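PDB 2YHG: cellulose-binding protein from Saccharophagus degradans, which probably acts as a polysaccharide-binding glycoside hydrolase, and is represented here by its nucleoside hydrolase-like region and its C-terminal domain. Local coordinates for residues Val31-Asp36 with Tyr57-Ile62; Trp147-Gly152 with Thr245-His250; Ser74-Val79 with Ser108-Gly113; Ile63-Cys68 with Gly153-Ala158. All blocks are in the same frame, centred on the assembly; numbering follows the deposited sequence. Where two conformers were deposited one is given.

Contact 1: Val31-Asp36 with Tyr57-Ile62; sequences VIHTTD and YDLEGI. With CA (calcium ion), chain B.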
loop_
_atom_site.group_PDB
_atom_site.type_symbol
_atom_site.label_atom_id
_atom_site.label_comp_id
_atom_site.label_asym_id
_atom_site.label_seq_id
_atom_site.Cartn_x
_atom_site.Cartn_y
_atom_site.Cartn_z
ATOM N N VAL A 31 -6.932 4.609 -3.354
ATOM C CA VAL A 31 -5.902 5.241 -2.530
ATOM C C VAL A 31 -5.751 6.709 -2.900
ATOM O O VAL A 31 -5.736 7.077 -4.084
ATOM C CB VAL A 31 -4.544 4.521 -2.671
ATOM C CG1 VAL A 31 -3.525 5.110 -1.670
ATOM C CG2 VAL A 31 -4.660 3.038 -2.444
ATOM N N ILE A 32 -5.598 7.552 -1.868
ATOM C CA ILE A 32 -5.289 8.945 -1.988
ATOM C C ILE A 32 -4.013 9.157 -1.165
ATOM O O ILE A 32 -3.977 8.796 0.010
ATOM C CB ILE A 32 -6.429 9.789 -1.396
ATOM C CG1 ILE A 32 -7.691 9.643 -2.250
ATOM C CG2 ILE A 32 -6.005 11.241 -1.214
ATOM C CD1 ILE A 32 -8.943 10.169 -1.575
ATOM N N HIS A 33 -3.018 9.822 -1.748
ATOM C CA HIS A 33 -1.786 10.142 -1.039
ATOM C C HIS A 33 -1.733 11.606 -0.715
ATOM O O HIS A 33 -2.023 12.462 -1.549
ATOM C CB HIS A 33 -0.572 9.766 -1.850
ATOM C CG HIS A 33 -0.499 8.323 -2.131
ATOM N ND1 HIS A 33 -0.515 7.392 -1.114
ATOM C CD2 HIS A 33 -0.378 7.644 -3.299
ATOM C CE1 HIS A 33 -0.394 6.198 -1.672
ATOM N NE2 HIS A 33 -0.328 6.315 -2.991
ATOM N N THR A 34 -1.296 11.905 0.510
ATOM C CA THR A 34 -0.906 13.258 0.883
ATOM C C THR A 34 0.578 13.248 1.190
ATOM O O THR A 34 1.079 12.295 1.799
ATOM C CB THR A 34 -1.751 13.823 2.054
ATOM O OG1 THR A 34 -1.294 13.355 3.351
ATOM C CG2 THR A 34 -3.235 13.504 1.908
ATOM N N THR A 35 1.309 14.242 0.696
ATOM C CA THR A 35 2.773 14.180 0.704
ATOM C C THR A 35 3.365 15.564 0.935
ATOM O O THR A 35 2.955 16.558 0.280
ATOM C CB THR A 35 3.331 13.565 -0.614
ATOM O OG1 THR A 35 4.733 13.842 -0.705
ATOM C CG2 THR A 35 2.666 14.138 -1.877
ATOM N N ASP A 36 4.363 15.627 1.794
ATOM C CA ASP A 36 5.091 16.855 2.087
ATOM C C ASP A 36 6.280 17.041 1.172
ATOM O O ASP A 36 7.422 17.171 1.610
ATOM C CB ASP A 36 5.539 16.892 3.549
ATOM C CG ASP A 36 6.474 15.715 3.910
ATOM O OD1 ASP A 36 6.451 14.672 3.291
ATOM O OD2 ASP A 36 7.272 15.901 4.888
ATOM N N TYR A 57 -3.864 0.012 -9.033
ATOM C CA TYR A 57 -4.605 0.787 -8.040
ATOM C C TYR A 57 -5.705 1.573 -8.729
ATOM O O TYR A 57 -5.620 1.823 -9.941
ATOM C CB TYR A 57 -3.685 1.837 -7.371
ATOM C CG TYR A 57 -2.528 1.251 -6.601
ATOM C CD1 TYR A 57 -1.419 0.751 -7.234
ATOM C CD2 TYR A 57 -2.560 1.195 -5.219
ATOM C CE1 TYR A 57 -0.347 0.265 -6.534
ATOM C CE2 TYR A 57 -1.476 0.724 -4.495
ATOM C CZ TYR A 57 -0.363 0.269 -5.146
ATOM O OH TYR A 57 0.751 -0.185 -4.493
ATOM N N ASP A 58 -6.611 2.116 -7.929
ATOM C CA ASP A 58 -7.400 3.266 -8.302
ATOM C C ASP A 58 -6.913 4.455 -7.496
ATOM O O ASP A 58 -7.391 4.727 -6.380
ATOM C CB ASP A 58 -8.884 3.011 -8.108
ATOM C CG ASP A 58 -9.465 2.205 -9.271
ATOM O OD1 ASP A 58 -9.202 2.551 -10.445
ATOM O OD2 ASP A 58 -10.173 1.209 -9.021
ATOM N N LEU A 59 -5.912 5.129 -8.042
ATOM C CA LEU A 59 -5.371 6.320 -7.394
ATOM C C LEU A 59 -6.386 7.451 -7.588
ATOM O O LEU A 59 -6.754 7.755 -8.711
ATOM C CB LEU A 59 -3.983 6.627 -7.981
ATOM C CG LEU A 59 -3.155 7.827 -7.511
ATOM C CD1 LEU A 59 -2.857 7.774 -6.054
ATOM C CD2 LEU A 59 -1.883 7.940 -8.323
ATOM N N GLU A 60 -6.739 8.116 -6.500
ATOM C CA GLU A 60 -7.786 9.131 -6.523
ATOM C C GLU A 60 -7.332 10.500 -6.024
ATOM O O GLU A 60 -8.065 11.462 -6.095
ATOM C CB GLU A 60 -9.027 8.658 -5.755
ATOM C CG GLU A 60 -9.670 7.490 -6.432
ATOM C CD GLU A 60 -10.956 6.993 -5.798
ATOM O OE1 GLU A 60 -11.607 7.750 -5.074
ATOM O OE2 GLU A 60 -11.405 5.849 -6.144
ATOM N N GLY A 61 -6.087 10.628 -5.575
ATOM C CA GLY A 61 -5.559 11.934 -5.216
ATOM C C GLY A 61 -4.065 11.910 -5.020
ATOM O O GLY A 61 -3.539 10.950 -4.486
ATOM N N ILE A 62 -3.420 12.980 -5.441
ATOM C CA ILE A 62 -2.022 13.247 -5.160
ATOM C C ILE A 62 -1.971 14.645 -4.581
ATOM O O ILE A 62 -2.093 15.625 -5.313
ATOM C CB ILE A 62 -1.115 13.126 -6.407
ATOM C CG1 ILE A 62 -1.297 11.797 -7.135
ATOM C CG2 ILE A 62 0.345 13.388 -5.999
ATOM C CD1 ILE A 62 -0.712 11.790 -8.525
HETATM CA CA CA B . 7.551 12.321 3.326
HETATM O O HOH W 1 8.407 13.628 5.259
HETATM O O HOH W 2 9.986 11.758 3.943
#
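Val31 and Leu59 are parallel partners on adjacent strands of a beta-alpha-beta unit (strand 30-35, helix 42-52, strand 58-64) within the six-stranded parallel sheet of the nucleoside hydrolase-like domain, whose 3-2-1-4-5-6 order is that of a Rossmann-like fold. The strand axes approach to 4.7 Å and diverge by only 17°. Val31 uses both its backbone polar atoms: its N donates to Asp58 O, while its O receives Glu60 N in a 2.8 Å bond. Further on, His33 N donates to Gly61 O. Between the Val31-Leu59 and His33-Ile62 pairs, strand 58-64 carries one residue more than its neighbour, an irregularity of the beta-bulge kind, and Gly61 N is buried there without a partner.

The tight side lies against helix 42-52. With chi1 at -62° the His33 ring swings beside its own backbone N; Gln50 and Thr149 hydrogen-bond its two nitrogens and so fix its rotation. Leu59 CD1 meets His33 CD2 obliquely at 3.7 Å, and Tyr57 turns a ring edge to Val31 CG2. Val31 and Leu59 are each modelled in two conformers, so these two contacts are less certain.

Exposure is confined to the acidic residues. Glu60 CB rests at 3.9 Å from Ile32 CG1, itself buried under helix 129-139, but the Glu60 carboxylate leaves to form a salt bridge with Arg30, as that of Asp58 does with Arg144. Beyond the paired residues strand 30-35 runs into a metal site, where Asp36 OD1 binds the calcium ion at 2.6 Å.

Contact 2: Trp147-Gly152 with Thr245-His250; sequences WATCWG and TPAFLH. With CA (calcium ion), chain B.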
loop_
_atom_site.group_PDB
_atom_site.type_symbol
_atom_site.label_atom_id
_atom_site.label_comp_id
_atom_site.label_asym_id
_atom_site.label_seq_id
_atom_site.Cartn_x
_atom_site.Cartn_y
_atom_site.Cartn_z
ATOM N N TRP A 147 -8.446 4.546 1.096
ATOM C CA TRP A 147 -7.279 4.823 1.899
ATOM C C TRP A 147 -6.825 6.238 1.653
ATOM O O TRP A 147 -6.725 6.685 0.507
ATOM C CB TRP A 147 -6.137 3.890 1.558
ATOM C CG TRP A 147 -6.378 2.511 2.025
ATOM C CD1 TRP A 147 -7.166 1.559 1.426
ATOM C CD2 TRP A 147 -5.952 1.949 3.264
ATOM N NE1 TRP A 147 -7.267 0.462 2.228
ATOM C CE2 TRP A 147 -6.534 0.665 3.360
ATOM C CE3 TRP A 147 -5.162 2.411 4.318
ATOM C CZ2 TRP A 147 -6.350 -0.138 4.477
ATOM C CZ3 TRP A 147 -4.957 1.605 5.407
ATOM C CH2 TRP A 147 -5.571 0.333 5.484
ATOM N N ALA A 148 -6.504 6.937 2.736
ATOM C CA ALA A 148 -5.795 8.211 2.662
ATOM C C ALA A 148 -4.508 8.059 3.441
ATOM O O ALA A 148 -4.522 7.543 4.550
ATOM C CB ALA A 148 -6.645 9.378 3.160
ATOM N N THR A 149 -3.400 8.501 2.865
ATOM C CA THR A 149 -2.108 8.255 3.452
ATOM C C THR A 149 -1.422 9.549 3.850
ATOM O O THR A 149 -1.673 10.634 3.291
ATOM C CB THR A 149 -1.218 7.431 2.546
ATOM O OG1 THR A 149 -0.765 8.286 1.495
ATOM C CG2 THR A 149 -1.957 6.203 1.988
ATOM N N CYS A 150 -0.503 9.423 4.795
ATOM C CA CYS A 150 0.314 10.527 5.288
ATOM C C CYS A 150 1.780 10.222 5.019
ATOM O O CYS A 150 2.441 9.513 5.782
ATOM C CB CYS A 150 0.096 10.746 6.792
ATOM S SG CYS A 150 -1.629 10.510 7.254
ATOM N N TRP A 151 2.295 10.732 3.900
ATOM C CA TRP A 151 3.722 10.683 3.640
ATOM C C TRP A 151 4.453 11.782 4.400
ATOM O O TRP A 151 5.664 11.670 4.652
ATOM C CB TRP A 151 4.042 10.777 2.149
ATOM C CG TRP A 151 3.477 9.721 1.252
ATOM C CD1 TRP A 151 2.488 8.814 1.530
ATOM C CD2 TRP A 151 3.804 9.559 -0.117
ATOM N NE1 TRP A 151 2.212 8.058 0.404
ATOM C CE2 TRP A 151 2.989 8.531 -0.634
ATOM C CE3 TRP A 151 4.719 10.195 -0.962
ATOM C CZ2 TRP A 151 3.033 8.155 -1.971
ATOM C CZ3 TRP A 151 4.749 9.838 -2.299
ATOM C CH2 TRP A 151 3.924 8.822 -2.795
ATOM N N GLY A 152 3.732 12.850 4.715
ATOM C CA GLY A 152 4.111 13.848 5.704
ATOM C C GLY A 152 3.094 13.750 6.840
ATOM O O GLY A 152 2.843 12.673 7.372
ATOM N N THR A 245 7.075 4.723 0.960
ATOM C CA THR A 245 6.534 3.753 -0.003
ATOM C C THR A 245 5.692 2.626 0.603
ATOM O O THR A 245 4.744 2.219 -0.057
ATOM C CB THR A 245 7.672 3.265 -0.900
ATOM O OG1 THR A 245 7.950 4.356 -1.781
ATOM C CG2 THR A 245 7.370 1.989 -1.651
ATOM N N PRO A 246 5.934 2.197 1.840
ATOM C CA PRO A 246 5.022 1.191 2.426
ATOM C C PRO A 246 3.553 1.630 2.407
ATOM O O PRO A 246 2.662 0.756 2.408
ATOM C CB PRO A 246 5.583 0.974 3.806
ATOM C CG PRO A 246 7.074 1.176 3.578
ATOM C CD PRO A 246 7.122 2.401 2.692
ATOM N N ALA A 247 3.300 2.936 2.440
ATOM C CA ALA A 247 1.945 3.470 2.446
ATOM C C ALA A 247 1.173 3.214 1.157
ATOM O O ALA A 247 -0.056 3.377 1.158
ATOM C CB ALA A 247 1.977 4.949 2.766
ATOM N N PHE A 248 1.818 2.830 0.072
ATOM C CA PHE A 248 1.086 2.220 -1.036
ATOM C C PHE A 248 1.425 0.771 -1.279
ATOM O O PHE A 248 0.577 0.056 -1.821
ATOM C CB PHE A 248 1.153 3.011 -2.367
ATOM C CG PHE A 248 2.522 3.261 -2.875
ATOM C CD1 PHE A 248 3.240 4.372 -2.451
ATOM C CD2 PHE A 248 3.088 2.453 -3.861
ATOM C CE1 PHE A 248 4.500 4.636 -2.952
ATOM C CE2 PHE A 248 4.370 2.685 -4.316
ATOM C CZ PHE A 248 5.059 3.805 -3.873
ATOM N N LEU A 249 2.573 0.267 -0.865
ATOM C CA LEU A 249 2.818 -1.159 -1.047
ATOM C C LEU A 249 1.809 -1.974 -0.246
ATOM O O LEU A 249 1.511 -3.121 -0.629
ATOM C CB LEU A 249 4.242 -1.558 -0.647
ATOM C CG LEU A 249 5.360 -0.895 -1.431
ATOM C CD1 LEU A 249 6.690 -1.546 -1.015
ATOM C CD2 LEU A 249 5.124 -0.994 -2.937
ATOM N N HIS A 250 1.269 -1.439 0.837
ATOM C CA HIS A 250 0.237 -2.122 1.627
ATOM C C HIS A 250 -0.928 -2.570 0.733
ATOM O O HIS A 250 -1.516 -3.628 1.009
ATOM C CB HIS A 250 -0.227 -1.144 2.710
ATOM C CG HIS A 250 -1.139 -1.756 3.710
ATOM N ND1 HIS A 250 -0.830 -2.911 4.375
ATOM C CD2 HIS A 250 -2.348 -1.325 4.154
ATOM C CE1 HIS A 250 -1.849 -3.186 5.168
ATOM N NE2 HIS A 250 -2.777 -2.238 5.075
HETATM CA CA CA B . 7.551 12.321 3.326
HETATM O O HOH W 2 9.986 11.758 3.943
HETATM O O HOH W 1 8.407 13.628 5.259
#
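The imidazole of His250 points its edge at one face of the Trp147 indole, in an offset edge-to-face pair with planes at 80° and 5.2 Å between the centroids of the His250 ring and the six-membered ring of Trp147. His250 NE2 comes 3.8 Å from Trp147 CH2 and is itself hydrogen-bonded to Pro259 O, which steadies the turn of the ring. A second aromatic pair is neither stacked nor T-shaped: Trp151 and Phe248 lie obliquely, planes 36° apart, with CZ2 of the tryptophan 3.8 Å from CD1 of the phenylalanine. One face of Phe248 is taken, near its rim, by Thr245 O, 3.5 Å above the plane. Between the two aromatic pairs, Ala247 CB fits against Trp151 NE1 at 3.9 Å and against Thr149 CB at 4.1 Å. Thr149 CG2 faces the buried Ala247 O, which has no polar partner in the model, while Thr149 OG1 is engaged by His33. Just past the strand, Trp151 O binds the calcium ion at 2.4 Å, alongside Asp36, Asp43 and Asp244. Helix 246-249 thus packs against the end of strand 146-150 and the Trp151 side chain, next to a calcium site at the C-terminal ends of the parallel strands, as in nucleoside hydrolases.

Contact 3: Ser74-Val79 with Ser108-Gly113; sequences SNTAYV and SINVMG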
loop_
_atom_site.group_PDB
_atom_site.type_symbol
_atom_site.label_atom_id
_atom_site.label_comp_id
_atom_site.label_asym_id
_atom_site.label_seq_id
_atom_site.Cartn_x
_atom_site.Cartn_y
_atom_site.Cartn_z
ATOM N N SER A 74 3.338 25.761 -0.837
ATOM C CA SER A 74 2.624 26.757 -1.625
ATOM C C SER A 74 2.177 26.327 -3.007
ATOM O O SER A 74 1.351 27.018 -3.571
ATOM C CB SER A 74 3.424 28.023 -1.750
ATOM O OG SER A 74 4.637 27.806 -2.398
ATOM N N ASN A 75 2.732 25.286 -3.591
ATOM C CA ASN A 75 2.363 24.915 -4.950
ATOM C C ASN A 75 2.684 23.441 -5.161
ATOM O O ASN A 75 3.243 22.786 -4.267
ATOM C CB ASN A 75 3.109 25.805 -5.962
ATOM C CG ASN A 75 4.599 25.670 -5.840
ATOM O OD1 ASN A 75 5.123 24.578 -6.039
ATOM N ND2 ASN A 75 5.278 26.722 -5.412
ATOM N N THR A 76 2.278 22.909 -6.309
ATOM C CA THR A 76 2.452 21.517 -6.638
ATOM C C THR A 76 3.617 21.252 -7.608
ATOM O O THR A 76 3.610 20.267 -8.340
ATOM C CB THR A 76 1.156 20.868 -7.199
ATOM O OG1 THR A 76 0.794 21.504 -8.424
ATOM C CG2 THR A 76 0.019 20.966 -6.232
ATOM N N ALA A 77 4.637 22.125 -7.646
ATOM C CA ALA A 77 5.634 22.019 -8.708
ATOM C C ALA A 77 6.398 20.699 -8.697
ATOM O O ALA A 77 6.757 20.211 -9.758
ATOM C CB ALA A 77 6.582 23.205 -8.702
ATOM N N TYR A 78 6.693 20.110 -7.531
ATOM C CA TYR A 78 7.342 18.791 -7.537
ATOM C C TYR A 78 6.495 17.742 -8.267
ATOM O O TYR A 78 6.973 17.002 -9.114
ATOM C CB TYR A 78 7.605 18.276 -6.123
ATOM C CG TYR A 78 8.807 18.862 -5.438
ATOM C CD1 TYR A 78 10.065 18.365 -5.671
ATOM C CD2 TYR A 78 8.663 19.898 -4.527
ATOM C CE1 TYR A 78 11.194 18.923 -4.992
ATOM C CE2 TYR A 78 9.745 20.456 -3.870
ATOM C CZ TYR A 78 10.982 19.975 -4.097
ATOM O OH TYR A 78 12.048 20.536 -3.419
ATOM N N VAL A 79 5.224 17.682 -7.913
ATOM C CA VAL A 79 4.326 16.737 -8.528
ATOM C C VAL A 79 4.135 17.065 -10.018
ATOM O O VAL A 79 4.128 16.158 -10.849
ATOM C CB VAL A 79 3.001 16.629 -7.784
ATOM C CG1 VAL A 79 1.983 15.778 -8.560
ATOM C CG2 VAL A 79 3.221 16.067 -6.383
ATOM N N SER A 108 -5.731 16.051 -13.037
ATOM C CA SER A 108 -6.946 16.502 -12.390
ATOM C C SER A 108 -7.010 16.243 -10.884
ATOM O O SER A 108 -7.782 16.867 -10.201
ATOM C CB SER A 108 -8.176 15.891 -13.070
ATOM O OG SER A 108 -8.440 14.573 -12.666
ATOM N N ILE A 109 -6.204 15.300 -10.409
ATOM C CA ILE A 109 -6.174 14.912 -8.995
ATOM C C ILE A 109 -4.869 15.341 -8.296
ATOM O O ILE A 109 -4.640 14.973 -7.145
ATOM C CB ILE A 109 -6.452 13.413 -8.800
ATOM C CG1 ILE A 109 -5.399 12.542 -9.480
ATOM C CG2 ILE A 109 -7.849 13.081 -9.287
ATOM C CD1 ILE A 109 -5.339 11.101 -8.977
ATOM N N ASN A 110 -4.097 16.190 -8.971
ATOM C CA ASN A 110 -2.881 16.808 -8.460
ATOM C C ASN A 110 -3.270 18.145 -7.878
ATOM O O ASN A 110 -3.417 19.143 -8.616
ATOM C CB ASN A 110 -1.915 16.953 -9.642
ATOM C CG ASN A 110 -0.723 17.827 -9.343
ATOM O OD1 ASN A 110 -0.431 18.140 -8.185
ATOM N ND2 ASN A 110 -0.033 18.254 -10.400
ATOM N N VAL A 111 -3.417 18.211 -6.554
ATOM C CA VAL A 111 -3.978 19.373 -5.894
ATOM C C VAL A 111 -3.245 19.686 -4.597
ATOM O O VAL A 111 -2.561 18.811 -4.049
ATOM C CB VAL A 111 -5.507 19.229 -5.629
ATOM C CG1 VAL A 111 -6.277 18.946 -6.937
ATOM C CG2 VAL A 111 -5.807 18.140 -4.580
ATOM N N MET A 112 -3.455 20.898 -4.093
ATOM C CA MET A 112 -2.948 21.302 -2.811
ATOM C C MET A 112 -3.840 20.843 -1.679
ATOM O O MET A 112 -5.054 21.008 -1.735
ATOM C CB MET A 112 -2.829 22.808 -2.751
ATOM C CG MET A 112 -1.798 23.402 -3.689
ATOM S SD MET A 112 -0.097 22.915 -3.383
ATOM C CE MET A 112 0.200 23.626 -1.781
ATOM N N GLY A 113 -3.226 20.378 -0.610
ATOM C CA GLY A 113 -3.857 20.140 0.674
ATOM C C GLY A 113 -3.598 21.279 1.627
ATOM O O GLY A 113 -3.462 22.436 1.226
HETATM O O HOH W 3 -1.881 21.426 -9.101
#
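Asn110 opens the meeting by pushing its amide between Thr76 and Val79. Its CG stands anti to the backbone N (chi1 168°), which carries OD1 to 3.3 Å from Thr76 CB and 3.4 Å from Val79 CG1. These are contacts of a carbonyl oxygen with carbon; the amide is held from its other end, where ND2 hydrogen-bonds to Asp80 OD1, an oxygen also bound by Thr76 OG1. Asp80 OD1 thus holds both side chains. One water bridges the two segments, donating to Thr76 OG1 at 2.8 Å and to Asn110 O at 2.8 Å.

Val111 turns its side chain away, onto Ala129 and Leu133 of helix 129-139, and meets Thr76 CG2 through its main chain. Here strand 110-112, an outermost strand of the parallel Rossmann-like sheet, lies beside the start of helix 77-93, part of the crossover connection that leads from strand 58-64 to it. Thr76 occupies the N-cap position, and an Asx turn precedes the helix, with Asn75 OD1 accepting from Ala77 N at 3.0 Å.

The side chain of Met112 bends at both chi2 (-63°) and chi3 (-65°), bringing its thioether over the turn. SD settles 3.3 Å from Asn75 C and 3.5 Å from Thr76 CG2. The terminal CE reaches farther, to 3.6 Å from the C atom of Ser74, which is exposed.

Contact 4: Ile63-Cys68 with Gly153-Ala158; sequences ITTTGC and GCNTIA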
loop_
_atom_site.group_PDB
_atom_site.type_symbol
_atom_site.label_atom_id
_atom_site.label_comp_id
_atom_site.label_asym_id
_atom_site.label_seq_id
_atom_site.Cartn_x
_atom_site.Cartn_y
_atom_site.Cartn_z
ATOM N N ILE A 63 -1.870 14.736 -3.255
ATOM C CA ILE A 63 -2.119 15.975 -2.555
ATOM C C ILE A 63 -0.837 16.495 -1.922
ATOM O O ILE A 63 -0.247 15.817 -1.103
ATOM C CB ILE A 63 -3.193 15.746 -1.449
ATOM C CG1 ILE A 63 -4.540 15.390 -2.087
ATOM C CG2 ILE A 63 -3.315 16.983 -0.557
ATOM C CD1 ILE A 63 -5.571 14.855 -1.121
ATOM N N THR A 64 -0.415 17.693 -2.315
ATOM C CA THR A 64 0.781 18.304 -1.770
ATOM C C THR A 64 0.428 19.074 -0.496
ATOM O O THR A 64 -0.465 19.918 -0.487
ATOM C CB THR A 64 1.386 19.271 -2.817
ATOM O OG1 THR A 64 1.906 18.517 -3.914
ATOM C CG2 THR A 64 2.525 20.100 -2.216
ATOM N N THR A 65 1.159 18.793 0.583
ATOM C CA THR A 65 0.835 19.327 1.903
ATOM C C THR A 65 2.108 19.387 2.758
ATOM O O THR A 65 3.228 19.498 2.239
ATOM C CB THR A 65 -0.322 18.520 2.528
ATOM O OG1 THR A 65 -0.810 19.126 3.723
ATOM C CG2 THR A 65 0.020 17.099 2.771
ATOM N N THR A 66 1.924 19.401 4.073
ATOM C CA THR A 66 2.952 19.703 5.049
ATOM C C THR A 66 3.199 18.510 5.959
ATOM O O THR A 66 2.521 17.489 5.941
ATOM C CB THR A 66 2.483 20.899 5.893
ATOM O OG1 THR A 66 1.269 20.486 6.512
ATOM C CG2 THR A 66 2.307 22.173 5.049
ATOM N N GLY A 67 4.199 18.697 6.813
ATOM C CA GLY A 67 4.426 17.850 7.984
ATOM C C GLY A 67 5.487 18.515 8.838
ATOM O O GLY A 67 5.902 19.634 8.541
ATOM N N CYS A 68 5.901 17.886 9.928
ATOM C CA CYS A 68 6.813 18.553 10.821
ATOM C C CYS A 68 8.206 18.775 10.260
ATOM O O CYS A 68 8.943 19.591 10.809
ATOM C CB CYS A 68 6.804 17.988 12.227
ATOM S SG CYS A 68 7.196 16.360 12.608
ATOM N N GLY A 153 2.524 14.903 7.213
ATOM C CA GLY A 153 1.481 14.913 8.213
ATOM C C GLY A 153 0.153 14.370 7.687
ATOM O O GLY A 153 0.018 14.029 6.513
ATOM N N CYS A 154 -0.822 14.268 8.586
ATOM C CA CYS A 154 -2.161 13.816 8.216
ATOM C C CYS A 154 -3.184 14.943 8.208
ATOM O O CYS A 154 -4.396 14.657 8.073
ATOM C CB CYS A 154 -2.661 12.700 9.123
ATOM S SG CYS A 154 -1.681 11.180 9.188
ATOM N N ASN A 155 -2.784 16.217 8.319
ATOM C CA ASN A 155 -3.770 17.237 8.537
ATOM C C ASN A 155 -4.740 17.494 7.397
ATOM O O ASN A 155 -5.793 18.093 7.648
ATOM C CB ASN A 155 -3.190 18.529 9.089
ATOM C CG ASN A 155 -2.431 19.369 8.077
ATOM O OD1 ASN A 155 -2.093 18.938 6.973
ATOM N ND2 ASN A 155 -2.179 20.607 8.448
ATOM N N THR A 156 -4.452 17.096 6.166
ATOM C CA THR A 156 -5.449 17.243 5.098
ATOM C C THR A 156 -6.588 16.267 5.303
ATOM O O THR A 156 -7.761 16.568 5.034
ATOM C CB THR A 156 -4.817 17.098 3.711
ATOM O OG1 THR A 156 -3.694 17.988 3.570
ATOM C CG2 THR A 156 -5.806 17.423 2.631
ATOM N N ILE A 157 -6.275 15.081 5.806
ATOM C CA ILE A 157 -7.278 14.096 6.194
ATOM C C ILE A 157 -8.059 14.648 7.402
ATOM O O ILE A 157 -9.304 14.553 7.449
ATOM C CB ILE A 157 -6.651 12.742 6.521
ATOM C CG1 ILE A 157 -5.743 12.241 5.397
ATOM C CG2 ILE A 157 -7.765 11.726 6.801
ATOM C CD1 ILE A 157 -4.887 11.034 5.753
ATOM N N ALA A 158 -7.348 15.207 8.379
ATOM C CA ALA A 158 -8.021 15.764 9.563
ATOM C C ALA A 158 -8.966 16.912 9.159
ATOM O O ALA A 158 -10.054 16.993 9.721
ATOM C CB ALA A 158 -7.017 16.215 10.589
#
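Gly67 and Gly153 bring their backbones together, CA to CA 4.2 Å, in segments whose end-to-end directions differ by 138°, and Gly153 N donates to Thr66 O at 2.9 Å, in the carbonyl plane and on a lone pair. Two glycines side by side allow this closeness, since neither has a side chain to hold the chains apart. Farther along, the Thr65 and Thr156 side chains run antiparallel, one alongside the other. The Thr65 hydroxyl, swung opposite the backbone N by a chi1 of -171°, lies with its OG1 3.1 Å from Thr156 OG1. Both hydroxyls grip the main chain of Gln114: Thr65 OG1 bonds to its O and Thr156 OG1 to its N. Asn155 lies athwart Thr66, OD1 of the asparagine 3.7 Å from OG1 of the threonine; Gly116 O receives hydrogen bonds from both side chains. At the apolar end Ile63 CG2 touches Thr156 CG2 at 4.1 Å. Cys68 is disulfide-bonded to Cys283, and Cys154 to Cys150 at the end of strand 146-150. The exit loop of strand 58-64 here meets the first turn of helix 155-167, which follows strand 146-150, one strand beyond the adjacent strand 30-35, at the C-terminal ends of the strands of a Rossmann-like parallel sheet.

Overall arrangement
From the N terminus, contact 1 closes first, bringing strand 58-64 back beside strand 30-35 after a single helix. Contact 4 begins on that same second strand and spans a much longer excursion, closing only at the start of helix 155-167. Contact 3 opens and closes within that excursion, setting the beginning of helix 77-93 against the outermost strand 110-112. Contact 2 crosses contact 4: its first segment, at strand 146-150, comes before contact 4 has closed, and its second lies far beyond, on helix 246-249. All four reach one parallel sheet; contacts 1 and 2 share the calcium ion, while contact 3 stays at the periphery, its centre about 17 Å from that of contact 2.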